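Local coordinates for protein unknown (PDB 2A2L) that is of unknown function but belongs to the HbpS-like family of haem-degrading proteins and so may bind or break down haem or a related ligand, at residues Q7-I12 / V40-N45; N32-F37 / Q50-A55; I62-A67 / Q98-I103. All coordinates share one frame; numbering follows the deposited sequence.

Interaction 1 of 3, residues Q7-I12 / V40-N45; sequences QQVQTI and VDRGGN
The guanidinium group of Arg42 lies against Val9, whose CG1 sits 3.7 Å above one face, offset toward the rim of the group, and Val9 CB is 3.7 Å from Arg42 NH1. Near the guanidinium plane, at its edge, is the carbonyl oxygen of Gln10, whose closest approach to this side chain is to the methylene CG of Arg42, at 3.4 Å. Val9 and Arg42 cross at about a right angle; CG2 of Val9 meets the arginine chain farther back, at CD. The Arg42 chain leaves the backbone with CG anti to N (chi1 177°), then bends twice, which folds its end over the valine. The other flat group, the carboxylate of Asp41, is approached on both faces: Gly43 N and Asn45 N donate to OD1 from opposite sides of its plane, the first bond closing an Asx turn over the type I turn from Asp41 to Gly44.

Across the segments the single direct hydrogen bond runs from Arg42 N to Thr11 OG1, 3.0 Å and nearly straight at 166°. OG1 of Thr11 stands opposite the backbone N (chi1 -166°), which directs it at the start of the turn, where it also comes 3.3 Å from Asp41 CB. A water 3.0 Å from Thr11 OG1 donates a weak bond to Asp41 OD2, whose stronger partner is Arg51 of the third subunit. Next along the strand, Ile12 CG2 rests 3.6 Å from Val40 O.

Residues 7-12 belong to strand 6-12; Ile12 is hydrogen-bonded through the backbone to Ile117 of strand 116-123, while Gln7 to Thr11 join an antiparallel ladder with the second subunit. Val40 of strand 36-41 is hydrogen-bonded through the backbone to Ala119 of strand 116-123 and packs against Leu64, Ala67 and Cys71 of helix 59-72.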
loop_
_atom_site.group_PDB
_atom_site.type_symbol
_atom_site.label_atom_id
_atom_site.label_comp_id
_atom_site.label_asym_id
_atom_site.label_seq_id
_atom_site.Cartn_x
_atom_site.Cartn_y
_atom_site.Cartn_z
ATOM N N GLN A 7 12.860 -30.710 -7.793
ATOM C CA GLN A 7 14.169 -30.781 -7.152
ATOM C C GLN A 7 14.062 -30.930 -5.638
ATOM O O GLN A 7 13.059 -30.535 -5.035
ATOM C CB GLN A 7 14.995 -29.539 -7.475
ATOM C CG GLN A 7 16.265 -29.833 -8.254
ATOM C CD GLN A 7 16.907 -28.575 -8.831
ATOM O OE1 GLN A 7 18.015 -28.208 -8.442
ATOM N NE2 GLN A 7 16.215 -27.913 -9.765
ATOM N N GLN A 8 15.113 -31.476 -5.030
ATOM C CA GLN A 8 15.166 -31.666 -3.581
ATOM C C GLN A 8 15.968 -30.554 -2.924
ATOM O O GLN A 8 17.095 -30.275 -3.331
ATOM C CB GLN A 8 15.819 -33.001 -3.244
ATOM C CG GLN A 8 14.853 -34.149 -3.186
ATOM C CD GLN A 8 15.405 -35.408 -3.841
ATOM O OE1 GLN A 8 16.605 -35.507 -4.121
ATOM N NE2 GLN A 8 14.528 -36.382 -4.083
ATOM N N VAL A 9 15.377 -29.913 -1.919
ATOM C CA VAL A 9 16.029 -28.818 -1.189
ATOM C C VAL A 9 15.810 -28.927 0.312
ATOM O O VAL A 9 14.790 -29.452 0.782
ATOM C CB VAL A 9 15.568 -27.412 -1.644
ATOM C CG1 VAL A 9 16.207 -27.047 -2.957
ATOM C CG2 VAL A 9 14.044 -27.321 -1.722
ATOM N N GLN A 10 16.787 -28.415 1.045
ATOM C CA GLN A 10 16.744 -28.342 2.486
ATOM C C GLN A 10 16.237 -26.985 2.995
ATOM O O GLN A 10 16.646 -25.936 2.516
ATOM C CB GLN A 10 18.130 -28.635 3.035
ATOM C CG GLN A 10 18.102 -29.377 4.344
ATOM C CD GLN A 10 18.122 -30.882 4.187
ATOM O OE1 GLN A 10 17.846 -31.619 5.144
ATOM N NE2 GLN A 10 18.451 -31.352 2.980
ATOM N N THR A 11 15.322 -27.043 3.958
ATOM C CA THR A 11 14.816 -25.877 4.659
ATOM C C THR A 11 15.225 -25.934 6.147
ATOM O O THR A 11 15.283 -27.009 6.743
ATOM C CB THR A 11 13.268 -25.725 4.451
ATOM O OG1 THR A 11 12.825 -24.415 4.863
ATOM C CG2 THR A 11 12.471 -26.806 5.188
ATOM N N ILE A 12 15.538 -24.789 6.737
ATOM C CA ILE A 12 15.740 -24.726 8.190
ATOM C C ILE A 12 14.391 -24.888 8.925
ATOM O O ILE A 12 13.318 -24.665 8.343
ATOM C CB ILE A 12 16.555 -23.444 8.639
ATOM C CG1 ILE A 12 17.074 -23.577 10.083
ATOM C CG2 ILE A 12 15.761 -22.157 8.440
ATOM C CD1 ILE A 12 18.233 -22.633 10.467
ATOM N N VAL A 40 13.908 -16.835 8.732
ATOM C CA VAL A 40 12.989 -17.266 7.683
ATOM C C VAL A 40 13.393 -18.652 7.206
ATOM O O VAL A 40 14.581 -19.007 7.229
ATOM C CB VAL A 40 12.952 -16.259 6.504
ATOM C CG1 VAL A 40 12.322 -14.921 6.970
ATOM C CG2 VAL A 40 14.366 -16.020 5.925
ATOM N N ASP A 41 12.411 -19.446 6.790
ATOM C CA ASP A 41 12.733 -20.714 6.133
ATOM C C ASP A 41 13.241 -20.539 4.684
ATOM O O ASP A 41 13.425 -19.403 4.210
ATOM C CB ASP A 41 11.573 -21.707 6.249
ATOM C CG ASP A 41 10.390 -21.374 5.347
ATOM O OD1 ASP A 41 10.561 -20.652 4.340
ATOM O OD2 ASP A 41 9.284 -21.899 5.621
ATOM N N ARG A 42 13.454 -21.665 4.000
ATOM C CA ARG A 42 14.116 -21.727 2.676
ATOM C C ARG A 42 13.416 -20.951 1.533
ATOM O O ARG A 42 14.055 -20.515 0.557
ATOM C CB ARG A 42 14.267 -23.202 2.298
ATOM C CG ARG A 42 14.862 -23.512 0.946
ATOM C CD ARG A 42 13.796 -23.735 -0.117
ATOM N NE ARG A 42 14.285 -23.295 -1.417
ATOM C CZ ARG A 42 15.555 -23.372 -1.785
ATOM N NH1 ARG A 42 16.458 -23.885 -0.969
ATOM N NH2 ARG A 42 15.929 -22.936 -2.981
ATOM N N GLY A 43 12.102 -20.806 1.651
ATOM C CA GLY A 43 11.347 -19.962 0.722
ATOM C C GLY A 43 11.276 -18.494 1.115
ATOM O O GLY A 43 10.631 -17.707 0.445
ATOM N N GLY A 44 11.938 -18.119 2.195
ATOM C CA GLY A 44 11.869 -16.752 2.666
ATOM C C GLY A 44 10.758 -16.524 3.658
ATOM O O GLY A 44 10.469 -15.379 4.030
ATOM N N ASN A 45 10.142 -17.609 4.116
ATOM C CA ASN A 45 8.948 -17.507 4.937
ATOM C C ASN A 45 9.208 -17.501 6.429
ATOM O O ASN A 45 9.961 -18.323 6.936
ATOM C CB ASN A 45 7.949 -18.595 4.552
ATOM C CG ASN A 45 7.454 -18.424 3.137
ATOM O OD1 ASN A 45 6.971 -17.345 2.760
ATOM N ND2 ASN A 45 7.592 -19.468 2.332
HETATM O O HOH W 1 9.809 -24.500 4.448
#

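Interaction 2 of 3, residues N32-F37 / Q50-A55; sequences NVAVVF and QRMDEA
This contact ties together the open end of the beta hairpin of strands 36-41 and 46-51. Phe37 and Gln50 make an antiparallel hydrogen-bonded pair: Gln50 N reaches Phe37 O at 2.8 Å, and Phe37 N returns a bond to Gln50 O. Val36 and Arg51 follow as a non-hydrogen-bonded pair, with Val36 CG2 lying 3.6 Å from Arg51 CG. Their side chains share one sheet face with helix 59-72, whereas Phe37 turns to the face packed by helices 14-30 and 127-143.

Beyond the strands, Met52 N still bonds to Val35 O at 3.2 Å, entering from above the carbonyl plane. A water bridges that same oxygen to Gln50 O, donating to both. Met52 and Val35 lie side by side and point the same way: the thioether sulfur SD accepts a weak bond from Val35 N at 3.3 Å, and the terminal CE touches Val35 CG2. The methyl group of Ala34 fits against the type I turn from Met52 to Ala55, 3.6 Å from Glu54 CB, while Ala55 CB presses on Ala34 O.

The Arg51 chain bends at chi3 (84°), carrying its end to the third subunit, where NE bonds to Thr46 O and the guanidinium meets Asp41. Strand 46-51 of this hairpin is the outermost of four within the chain, and at Gln50 the antiparallel sheet runs on into that subunit.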
loop_
_atom_site.group_PDB
_atom_site.type_symbol
_atom_site.label_atom_id
_atom_site.label_comp_id
_atom_site.label_asym_id
_atom_site.label_seq_id
_atom_site.Cartn_x
_atom_site.Cartn_y
_atom_site.Cartn_z
ATOM N N ASN A 32 25.347 -6.107 26.282
ATOM C CA ASN A 32 24.487 -5.073 26.854
ATOM C C ASN A 32 23.606 -4.406 25.830
ATOM O O ASN A 32 23.541 -3.177 25.775
ATOM C CB ASN A 32 25.298 -4.011 27.589
ATOM C CG ASN A 32 25.580 -4.386 29.028
ATOM O OD1 ASN A 32 26.694 -4.184 29.514
ATOM N ND2 ASN A 32 24.573 -4.920 29.726
ATOM N N VAL A 33 22.936 -5.219 25.016
ATOM C CA VAL A 33 22.088 -4.700 23.959
ATOM C C VAL A 33 20.778 -5.505 23.841
ATOM O O VAL A 33 20.753 -6.700 24.081
ATOM C CB VAL A 33 22.892 -4.525 22.601
ATOM C CG1 VAL A 33 23.123 -5.854 21.880
ATOM C CG2 VAL A 33 22.203 -3.516 21.665
ATOM N N ALA A 34 19.691 -4.835 23.478
ATOM C CA ALA A 34 18.410 -5.489 23.230
ATOM C C ALA A 34 18.066 -5.491 21.744
ATOM O O ALA A 34 17.941 -4.436 21.120
ATOM C CB ALA A 34 17.326 -4.803 24.002
ATOM N N VAL A 35 17.903 -6.684 21.179
ATOM C CA VAL A 35 17.642 -6.806 19.749
ATOM C C VAL A 35 16.359 -7.552 19.393
ATOM O O VAL A 35 15.863 -8.346 20.182
ATOM C CB VAL A 35 18.840 -7.410 18.997
ATOM C CG1 VAL A 35 20.095 -6.560 19.207
ATOM C CG2 VAL A 35 19.064 -8.842 19.392
ATOM N N VAL A 36 15.839 -7.304 18.186
ATOM C CA VAL A 36 14.989 -8.288 17.490
ATOM C C VAL A 36 15.782 -9.365 16.714
ATOM O O VAL A 36 16.764 -9.053 16.054
ATOM C CB VAL A 36 13.964 -7.589 16.602
ATOM C CG1 VAL A 36 12.811 -8.538 16.193
ATOM C CG2 VAL A 36 13.419 -6.376 17.338
ATOM N N PHE A 37 15.341 -10.626 16.800
ATOM C CA PHE A 37 15.911 -11.730 16.013
ATOM C C PHE A 37 14.834 -12.335 15.142
ATOM O O PHE A 37 13.706 -12.580 15.600
ATOM C CB PHE A 37 16.471 -12.831 16.919
ATOM C CG PHE A 37 17.125 -13.992 16.172
ATOM C CD1 PHE A 37 18.228 -13.772 15.320
ATOM C CD2 PHE A 37 16.667 -15.307 16.357
ATOM C CE1 PHE A 37 18.857 -14.835 14.633
ATOM C CE2 PHE A 37 17.284 -16.402 15.688
ATOM C CZ PHE A 37 18.388 -16.167 14.826
ATOM N N GLN A 50 11.454 -12.613 17.211
ATOM C CA GLN A 50 11.539 -12.471 18.658
ATOM C C GLN A 50 12.166 -11.157 19.119
ATOM O O GLN A 50 13.332 -10.880 18.820
ATOM C CB GLN A 50 12.348 -13.623 19.232
ATOM C CG GLN A 50 12.523 -13.544 20.711
ATOM C CD GLN A 50 13.154 -14.773 21.275
ATOM O OE1 GLN A 50 12.497 -15.806 21.391
ATOM N NE2 GLN A 50 14.440 -14.682 21.630
ATOM N N ARG A 51 11.385 -10.367 19.852
ATOM C CA ARG A 51 11.796 -9.027 20.257
ATOM C C ARG A 51 12.064 -8.906 21.767
ATOM O O ARG A 51 11.170 -9.086 22.594
ATOM C CB ARG A 51 10.813 -7.948 19.782
ATOM C CG ARG A 51 11.235 -6.544 20.226
ATOM C CD ARG A 51 10.383 -5.419 19.648
ATOM N NE ARG A 51 9.159 -5.178 20.427
ATOM C CZ ARG A 51 9.103 -4.512 21.581
ATOM N NH1 ARG A 51 10.202 -4.002 22.131
ATOM N NH2 ARG A 51 7.936 -4.349 22.192
ATOM N N MET A 52 13.314 -8.622 22.105
ATOM C CA MET A 52 13.652 -8.222 23.454
ATOM C C MET A 52 12.894 -6.963 23.895
ATOM O O MET A 52 12.627 -6.049 23.096
ATOM C CB MET A 52 15.163 -8.037 23.601
ATOM C CG MET A 52 15.921 -9.361 23.645
ATOM S SD MET A 52 17.669 -9.206 23.366
ATOM C CE MET A 52 17.977 -10.548 22.311
ATOM N N ASP A 53 12.547 -6.926 25.178
ATOM C CA ASP A 53 11.530 -6.014 25.661
ATOM C C ASP A 53 11.997 -4.558 25.632
ATOM O O ASP A 53 11.170 -3.648 25.624
ATOM C CB ASP A 53 11.137 -6.415 27.076
ATOM C CG ASP A 53 10.557 -7.827 27.143
ATOM O OD1 ASP A 53 9.417 -8.010 26.667
ATOM O OD2 ASP A 53 11.239 -8.738 27.669
ATOM N N GLU A 54 13.317 -4.368 25.624
ATOM C CA GLU A 54 13.977 -3.062 25.562
ATOM C C GLU A 54 14.398 -2.683 24.129
ATOM O O GLU A 54 14.941 -1.595 23.922
ATOM C CB GLU A 54 15.273 -3.093 26.400
ATOM C CG GLU A 54 15.125 -3.199 27.937
ATOM C CD GLU A 54 14.119 -2.222 28.503
ATOM O OE1 GLU A 54 14.398 -1.002 28.475
ATOM O OE2 GLU A 54 13.050 -2.678 28.972
ATOM N N ALA A 55 14.180 -3.577 23.156
ATOM C CA ALA A 55 14.533 -3.300 21.757
ATOM C C ALA A 55 13.581 -2.308 21.054
ATOM O O ALA A 55 12.426 -2.121 21.476
ATOM C CB ALA A 55 14.648 -4.594 20.972
HETATM O O HOH W 2 15.898 -11.537 20.009
#

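Interaction 3 of 3, residues I62-A67 / Q98-I103; sequences ISLNKA and QQRIII
Arg100 crosses Asn65 at about a right angle, and its chain can be followed outward from CB. CB, CG and CD pass 3.8 to 4.0 Å from Asn65 OD1, skirting the oxygen while a bend at chi3 (81°) turns the end of the chain. NE then donates to OD1 at 2.8 Å, with an angle of 160° at the hydrogen. CZ follows 3.4 Å from Asn65 OD1, and NH2 gives the same oxygen a second, more bent bond of 3.1 Å and also comes near Leu64 CD2. The oxygen lies in the guanidinium plane, gripped side-on by two nitrogens, although the amide and guanidinium planes are turned 77° apart. NH2 approaches nearly along the C=O axis, whereas NE comes from above the carbonyl plane. Asn65 CB meanwhile rests 3.2 Å from Arg100 O.

Two residues on, Ile102 packs on the helix. Its CG1 lies 3.6 Å from Lys66 N and 3.7 Å from Asn65 CB and C, while CG2 meets Lys66 CG. The extended lysine continues past the isoleucine to Asp130 and to the carbonyls of Val122 and Gly105.

Ser69 OG accepts from Ile102 N. A neutral amide oxygen taking two donors from one cation is probably an ion-dipole attraction, joined by the cation-pi contact of Arg100 with Trp68, fastening the loop to helix 59-72 beside an apolar isoleucine contact.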
loop_
_atom_site.group_PDB
_atom_site.type_symbol
_atom_site.label_atom_id
_atom_site.label_comp_id
_atom_site.label_asym_id
_atom_site.label_seq_id
_atom_site.Cartn_x
_atom_site.Cartn_y
_atom_site.Cartn_z
ATOM N N ILE A 62 12.540 -4.384 10.114
ATOM C CA ILE A 62 13.962 -4.429 9.759
ATOM C C ILE A 62 14.555 -5.823 9.936
ATOM O O ILE A 62 15.143 -6.365 9.009
ATOM C CB ILE A 62 14.824 -3.440 10.587
ATOM C CG1 ILE A 62 14.380 -2.006 10.348
ATOM C CG2 ILE A 62 16.303 -3.606 10.217
ATOM C CD1 ILE A 62 14.866 -1.045 11.422
ATOM N N SER A 63 14.402 -6.395 11.125
ATOM C CA SER A 63 15.011 -7.694 11.428
ATOM C C SER A 63 14.496 -8.814 10.539
ATOM O O SER A 63 15.292 -9.590 9.992
ATOM C CB SER A 63 14.832 -8.058 12.902
ATOM O OG SER A 63 14.842 -9.468 13.064
ATOM N N LEU A 64 13.172 -8.894 10.387
ATOM C CA LEU A 64 12.547 -9.795 9.387
ATOM C C LEU A 64 13.091 -9.584 7.979
ATOM O O LEU A 64 13.535 -10.515 7.319
ATOM C CB LEU A 64 11.015 -9.672 9.394
ATOM C CG LEU A 64 10.228 -10.653 8.515
ATOM C CD1 LEU A 64 10.456 -12.088 8.971
ATOM C CD2 LEU A 64 8.717 -10.320 8.430
ATOM N N ASN A 65 13.097 -8.356 7.508
ATOM C CA ASN A 65 13.524 -8.144 6.125
ATOM C C ASN A 65 14.991 -8.360 5.845
ATOM O O ASN A 65 15.357 -8.682 4.725
ATOM C CB ASN A 65 13.064 -6.797 5.619
ATOM C CG ASN A 65 11.587 -6.684 5.640
ATOM O OD1 ASN A 65 10.865 -7.643 5.299
ATOM N ND2 ASN A 65 11.104 -5.532 6.058
ATOM N N LYS A 66 15.820 -8.186 6.867
ATOM C CA LYS A 66 17.215 -8.590 6.779
ATOM C C LYS A 66 17.299 -10.074 6.543
ATOM O O LYS A 66 18.118 -10.501 5.765
ATOM C CB LYS A 66 18.001 -8.212 8.039
ATOM C CG LYS A 66 18.292 -6.724 8.161
ATOM C CD LYS A 66 18.888 -6.388 9.519
ATOM C CE LYS A 66 19.609 -5.044 9.527
ATOM N NZ LYS A 66 20.149 -4.785 10.897
ATOM N N ALA A 67 16.439 -10.859 7.192
ATOM C CA ALA A 67 16.479 -12.310 7.000
ATOM C C ALA A 67 16.012 -12.626 5.579
ATOM O O ALA A 67 16.677 -13.355 4.833
ATOM C CB ALA A 67 15.620 -13.049 8.047
ATOM N N GLN A 98 8.944 -3.710 -2.518
ATOM C CA GLN A 98 8.244 -3.005 -1.452
ATOM C C GLN A 98 9.208 -2.494 -0.366
ATOM O O GLN A 98 8.832 -2.361 0.806
ATOM C CB GLN A 98 7.126 -3.885 -0.857
ATOM C CG GLN A 98 5.850 -3.982 -1.713
ATOM C CD GLN A 98 6.106 -4.525 -3.112
ATOM O OE1 GLN A 98 6.679 -5.609 -3.279
ATOM N NE2 GLN A 98 5.703 -3.762 -4.127
ATOM N N GLN A 99 10.441 -2.201 -0.781
ATOM C CA GLN A 99 11.522 -1.812 0.121
ATOM C C GLN A 99 11.874 -2.871 1.184
ATOM O O GLN A 99 12.251 -2.534 2.298
ATOM C CB GLN A 99 11.264 -0.430 0.725
ATOM C CG GLN A 99 11.046 0.703 -0.322
ATOM C CD GLN A 99 9.636 0.737 -0.996
ATOM O OE1 GLN A 99 8.581 0.593 -0.345
ATOM N NE2 GLN A 99 9.633 0.930 -2.310
ATOM N N ARG A 100 11.783 -4.159 0.834
ATOM C CA ARG A 100 12.111 -5.236 1.778
ATOM C C ARG A 100 13.592 -5.517 1.779
ATOM O O ARG A 100 14.088 -6.191 2.693
ATOM C CB ARG A 100 11.372 -6.539 1.440
ATOM C CG ARG A 100 9.889 -6.534 1.757
ATOM C CD ARG A 100 9.324 -7.951 1.769
ATOM N NE ARG A 100 9.598 -8.607 3.041
ATOM C CZ ARG A 100 9.358 -9.890 3.289
ATOM N NH1 ARG A 100 8.827 -10.651 2.338
ATOM N NH2 ARG A 100 9.643 -10.402 4.487
ATOM N N ILE A 101 14.297 -5.046 0.747
ATOM C CA ILE A 101 15.735 -5.317 0.652
ATOM C C ILE A 101 16.534 -4.435 1.610
ATOM O O ILE A 101 16.579 -3.219 1.448
ATOM C CB ILE A 101 16.308 -5.278 -0.790
ATOM C CG1 ILE A 101 15.740 -6.438 -1.612
ATOM C CG2 ILE A 101 17.831 -5.421 -0.754
ATOM C CD1 ILE A 101 16.012 -6.333 -3.095
ATOM N N ILE A 102 17.134 -5.054 2.622
ATOM C CA ILE A 102 17.939 -4.299 3.573
ATOM C C ILE A 102 19.383 -4.253 3.143
ATOM O O ILE A 102 19.887 -5.214 2.570
ATOM C CB ILE A 102 17.791 -4.793 5.019
ATOM C CG1 ILE A 102 16.309 -4.946 5.389
ATOM C CG2 ILE A 102 18.432 -3.801 5.983
ATOM C CD1 ILE A 102 15.564 -3.634 5.366
ATOM N N ILE A 103 20.036 -3.114 3.375
ATOM C CA ILE A 103 21.299 -2.811 2.700
ATOM C C ILE A 103 22.375 -2.431 3.704
ATOM O O ILE A 103 23.414 -1.888 3.339
ATOM C CB ILE A 103 21.147 -1.678 1.628
ATOM C CG1 ILE A 103 20.500 -0.430 2.237
ATOM C CG2 ILE A 103 20.381 -2.193 0.423
ATOM C CD1 ILE A 103 20.670 0.817 1.430
#

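How the interactions relate
Interactions 1 and 2 share strand 36-41 but lie at its two ends, their centres 26 Å apart and on opposite sides of the centre of the chain. Interaction 3 stands on helix 59-72, whose residues touch both: Val40 CG2 is 3.7 Å from Ala67 O, and Phe37 C is 3.5 Å from Ser63 OG. Its centre lies 18 Å from that of interaction 1 and 17 Å from that of interaction 2. The third subunit ties interactions 1 and 2 together through reciprocal use of Asp41 and Arg51, while the fourth reaches interactions 2 and 3. None of the three contacts is tied to a known ligand site, so a link to haem handling is open.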